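Local coordinates for glycosyl hydrolase family 2, TIM barrel domain protein (Parabacteroides merdae ATCC 43184, PDB 6DXU) that is a gut-bacterial beta-glucuronidase of glycoside hydrolase family 2, which probably cleaves glucuronic acid from glucuronide conjugates, at residues D[43-53]-D[157-167]. Residues are numbered along the deposited sequence; the frame is centred on the assembly and turned at random.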
loop_
_atom_site.group_PDB
_atom_site.type_symbol
_atom_site.label_atom_id
_atom_site.label_comp_id
_atom_site.label_asym_id
_atom_site.label_seq_id
_atom_site.Cartn_x
_atom_site.Cartn_y
_atom_site.Cartn_z
ATOM N N ASP D 43 6.938 14.397 18.179
ATOM C CA ASP D 43 6.469 13.044 17.941
ATOM C C ASP D 43 7.180 12.036 18.839
ATOM O O ASP D 43 8.269 12.282 19.354
ATOM C CB ASP D 43 6.680 12.678 16.476
ATOM C CG ASP D 43 5.535 11.870 15.896
ATOM O OD1 ASP D 43 4.608 11.473 16.638
ATOM O OD2 ASP D 43 5.575 11.610 14.674
ATOM N N LEU D 44 6.524 10.898 19.043
ATOM C CA LEU D 44 7.145 9.722 19.634
ATOM C C LEU D 44 7.645 8.807 18.517
ATOM O O LEU D 44 7.220 8.910 17.363
ATOM C CB LEU D 44 6.154 8.954 20.499
ATOM C CG LEU D 44 5.603 9.741 21.684
ATOM C CD1 LEU D 44 4.528 8.908 22.339
ATOM C CD2 LEU D 44 6.750 10.042 22.649
ATOM N N GLY D 45 8.542 7.901 18.872
ATOM C CA GLY D 45 9.035 6.945 17.882
ATOM C C GLY D 45 8.110 5.786 17.573
ATOM O O GLY D 45 8.395 4.980 16.682
ATOM N N GLY D 46 6.996 5.699 18.280
ATOM C CA GLY D 46 6.026 4.623 18.174
ATOM C C GLY D 46 5.194 4.598 19.435
ATOM O O GLY D 46 5.588 5.135 20.468
ATOM N N ILE D 47 4.018 3.964 19.344
ATOM C CA ILE D 47 3.084 3.981 20.477
ATOM C C ILE D 47 3.717 3.361 21.718
ATOM O O ILE D 47 3.386 3.739 22.846
ATOM C CB ILE D 47 1.754 3.279 20.100
ATOM C CG1 ILE D 47 0.715 3.385 21.236
ATOM C CG2 ILE D 47 1.995 1.830 19.753
ATOM C CD1 ILE D 47 0.424 4.816 21.694
ATOM N N TRP D 48 4.655 2.424 21.539
ATOM C CA TRP D 48 5.286 1.803 22.705
ATOM C C TRP D 48 5.934 2.834 23.635
ATOM O O TRP D 48 5.977 2.635 24.857
ATOM C CB TRP D 48 6.320 0.770 22.251
ATOM C CG TRP D 48 6.931 0.019 23.409
ATOM C CD1 TRP D 48 8.253 -0.016 23.758
ATOM C CD2 TRP D 48 6.245 -0.823 24.341
ATOM N NE1 TRP D 48 8.429 -0.819 24.863
ATOM C CE2 TRP D 48 7.210 -1.314 25.250
ATOM C CE3 TRP D 48 4.900 -1.186 24.520
ATOM C CZ2 TRP D 48 6.881 -2.159 26.310
ATOM C CZ3 TRP D 48 4.574 -2.022 25.572
ATOM C CH2 TRP D 48 5.558 -2.497 26.458
ATOM N N GLU D 49 6.462 3.933 23.087
ATOM C CA GLU D 49 7.103 4.925 23.941
ATOM C C GLU D 49 6.111 5.586 24.890
ATOM O O GLU D 49 6.515 6.076 25.949
ATOM C CB GLU D 49 7.818 5.990 23.100
ATOM C CG GLU D 49 9.048 5.452 22.336
ATOM C CD GLU D 49 9.975 6.562 21.832
ATOM O OE1 GLU D 49 9.477 7.662 21.519
ATOM O OE2 GLU D 49 11.199 6.313 21.705
ATOM N N ALA D 50 4.829 5.613 24.539
ATOM C CA ALA D 50 3.846 6.233 25.413
ATOM C C ALA D 50 3.465 5.355 26.598
ATOM O O ALA D 50 3.017 5.893 27.626
ATOM C CB ALA D 50 2.578 6.595 24.626
ATOM N N VAL D 51 3.634 4.036 26.491
ATOM C CA VAL D 51 3.092 3.093 27.467
ATOM C C VAL D 51 4.144 2.163 28.061
ATOM O O VAL D 51 3.818 1.367 28.950
ATOM C CB VAL D 51 1.948 2.259 26.856
ATOM C CG1 VAL D 51 0.797 3.171 26.430
ATOM C CG2 VAL D 51 2.459 1.427 25.673
ATOM N N ARG D 52 5.399 2.233 27.614
ATOM C CA ARG D 52 6.402 1.294 28.097
ATOM C C ARG D 52 6.795 1.594 29.546
ATOM O O ARG D 52 6.680 2.734 30.011
ATOM C CB ARG D 52 7.646 1.346 27.207
ATOM C CG ARG D 52 8.391 2.691 27.223
ATOM C CD ARG D 52 9.553 2.620 26.239
ATOM N NE ARG D 52 10.243 3.891 26.057
ATOM C CZ ARG D 52 11.253 4.045 25.208
ATOM N NH1 ARG D 52 11.675 3.002 24.499
ATOM N NH2 ARG D 52 11.827 5.230 25.058
ATOM N N PRO D 53 7.279 0.588 30.282
ATOM C CA PRO D 53 7.787 0.861 31.635
ATOM C C PRO D 53 8.947 1.851 31.590
ATOM O O PRO D 53 9.794 1.808 30.691
ATOM C CB PRO D 53 8.247 -0.514 32.143
ATOM C CG PRO D 53 7.702 -1.525 31.188
ATOM C CD PRO D 53 7.410 -0.826 29.893
ATOM N N ARG D 157 0.279 -3.576 35.376
ATOM C CA ARG D 157 1.204 -2.475 35.563
ATOM C C ARG D 157 0.509 -1.120 35.628
ATOM O O ARG D 157 1.053 -0.174 36.218
ATOM C CB ARG D 157 2.170 -2.571 34.373
ATOM C CG ARG D 157 3.183 -1.532 34.193
ATOM C CD ARG D 157 4.282 -2.116 33.300
ATOM N NE ARG D 157 3.925 -2.247 31.882
ATOM C CZ ARG D 157 3.913 -1.219 31.035
ATOM N NH1 ARG D 157 4.205 -0.009 31.486
ATOM N NH2 ARG D 157 3.620 -1.397 29.749
ATOM N N PHE D 158 -0.709 -1.018 35.111
ATOM C CA PHE D 158 -1.439 0.240 35.083
ATOM C C PHE D 158 -2.450 0.351 36.208
ATOM O O PHE D 158 -3.235 1.305 36.231
ATOM C CB PHE D 158 -2.100 0.407 33.713
ATOM C CG PHE D 158 -1.099 0.553 32.609
ATOM C CD1 PHE D 158 -0.588 1.796 32.281
ATOM C CD2 PHE D 158 -0.609 -0.568 31.955
ATOM C CE1 PHE D 158 0.360 1.929 31.277
ATOM C CE2 PHE D 158 0.337 -0.444 30.955
ATOM C CZ PHE D 158 0.815 0.806 30.614
ATOM N N LYS D 159 -2.460 -0.617 37.120
ATOM C CA LYS D 159 -3.152 -0.493 38.400
ATOM C C LYS D 159 -4.646 -0.260 38.202
ATOM O O LYS D 159 -5.278 0.509 38.929
ATOM C CB LYS D 159 -2.510 0.597 39.259
ATOM C CG LYS D 159 -1.051 0.228 39.583
ATOM C CD LYS D 159 -0.321 1.324 40.332
ATOM C CE LYS D 159 1.106 0.897 40.661
ATOM N NZ LYS D 159 1.900 2.020 41.246
ATOM N N GLY D 160 -5.214 -0.959 37.218
ATOM C CA GLY D 160 -6.633 -0.914 36.941
ATOM C C GLY D 160 -7.068 0.165 35.981
ATOM O O GLY D 160 -8.224 0.150 35.537
ATOM N N LYS D 161 -6.192 1.097 35.639
ATOM C CA LYS D 161 -6.552 2.126 34.676
ATOM C C LYS D 161 -6.148 1.701 33.269
ATOM O O LYS D 161 -5.451 0.713 33.079
ATOM C CB LYS D 161 -5.921 3.461 35.042
ATOM C CG LYS D 161 -6.428 4.010 36.381
ATOM C CD LYS D 161 -5.797 5.350 36.688
ATOM C CE LYS D 161 -6.297 5.892 38.017
ATOM N NZ LYS D 161 -5.760 7.257 38.278
ATOM N N VAL D 162 -6.630 2.445 32.277
ATOM C CA VAL D 162 -6.405 2.134 30.869
ATOM C C VAL D 162 -5.605 3.276 30.252
ATOM O O VAL D 162 -6.055 4.425 30.279
ATOM C CB VAL D 162 -7.727 1.936 30.110
ATOM C CG1 VAL D 162 -7.456 1.666 28.622
ATOM C CG2 VAL D 162 -8.547 0.809 30.753
ATOM N N PRO D 163 -4.429 3.020 29.676
ATOM C CA PRO D 163 -3.663 4.118 29.083
ATOM C C PRO D 163 -4.302 4.536 27.768
ATOM O O PRO D 163 -4.493 3.726 26.858
ATOM C CB PRO D 163 -2.263 3.514 28.872
ATOM C CG PRO D 163 -2.491 2.052 28.792
ATOM C CD PRO D 163 -3.731 1.727 29.577
ATOM N N LEU D 164 -4.589 5.823 27.671
ATOM C CA LEU D 164 -5.128 6.452 26.481
ATOM C C LEU D 164 -4.061 7.417 25.999
ATOM O O LEU D 164 -3.622 8.280 26.764
ATOM C CB LEU D 164 -6.435 7.192 26.807
ATOM C CG LEU D 164 -7.030 8.056 25.698
ATOM C CD1 LEU D 164 -7.386 7.214 24.491
ATOM C CD2 LEU D 164 -8.267 8.828 26.202
ATOM N N SER D 165 -3.631 7.261 24.752
ATOM C CA SER D 165 -2.612 8.122 24.175
ATOM C C SER D 165 -3.180 8.662 22.879
ATOM O O SER D 165 -3.748 7.903 22.085
ATOM C CB SER D 165 -1.296 7.355 23.910
ATOM O OG SER D 165 -0.917 6.614 25.069
ATOM N N ILE D 166 -3.033 9.966 22.662
ATOM C CA ILE D 166 -3.647 10.632 21.522
ATOM C C ILE D 166 -2.573 11.476 20.857
ATOM O O ILE D 166 -1.891 12.259 21.522
ATOM C CB ILE D 166 -4.842 11.508 21.946
ATOM C CG1 ILE D 166 -5.951 10.636 22.560
ATOM C CG2 ILE D 166 -5.355 12.292 20.738
ATOM C CD1 ILE D 166 -7.103 11.427 23.274
ATOM N N ARG D 167 -2.407 11.296 19.557
ATOM C CA ARG D 167 -1.491 12.103 18.772
ATOM C C ARG D 167 -2.317 13.114 17.993
ATOM O O ARG D 167 -3.268 12.734 17.306
ATOM C CB ARG D 167 -0.676 11.209 17.825
ATOM C CG ARG D 167 0.360 11.945 16.955
ATOM C CD ARG D 167 0.926 10.944 15.915
ATOM N NE ARG D 167 2.106 11.422 15.192
ATOM C CZ ARG D 167 2.071 12.069 14.027
ATOM N NH1 ARG D 167 0.909 12.371 13.463
ATOM N NH2 ARG D 167 3.205 12.415 13.420
#
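Pro53 CD and Phe158 CE2 sandwich the guanidinium of Arg157, Pro53 CD 3.5 Å above one face, toward its rim, and Phe158 CE2 3.6 Å above the other, over the centre. At the edge, near the plane, sits the carbonyl of Val51: NH1 and NH2 of Arg157 both donate to Val51 O, each at 2.9 Å, an end-on grip on a single acceptor. Val51 O also lies at the edge of the Phe158 ring, one face of which carries Pro163 CG. A bend at chi3 (74°) helps bring the guanidinium of Arg157 into this slot. An alanine in its place removes both donors and is likely to leave Val51 O without its mates and a gap between Pro53 and Phe158. Val51 belongs to a short, weakly bonded helical turn (about 48-51) lying over one face of the antiparallel sheet containing strand 162-169, in the family's sugar-binding domain. Beneath it, Val51 CG1 rests 3.9 Å from Pro163 CB, while Ala50 CB and Ile47 CD1 cover Ser165. At the far end Arg167 grips Asp43 side-on: NE reaches OD1, and NH2 meets OD2 at 2.8 Å, nearly straight (173°), the carboxylate and guanidinium planes standing 50° apart. Trp92 NE1 also bonds Asp43 OD1; Asp169 pairs with Arg167 NH1.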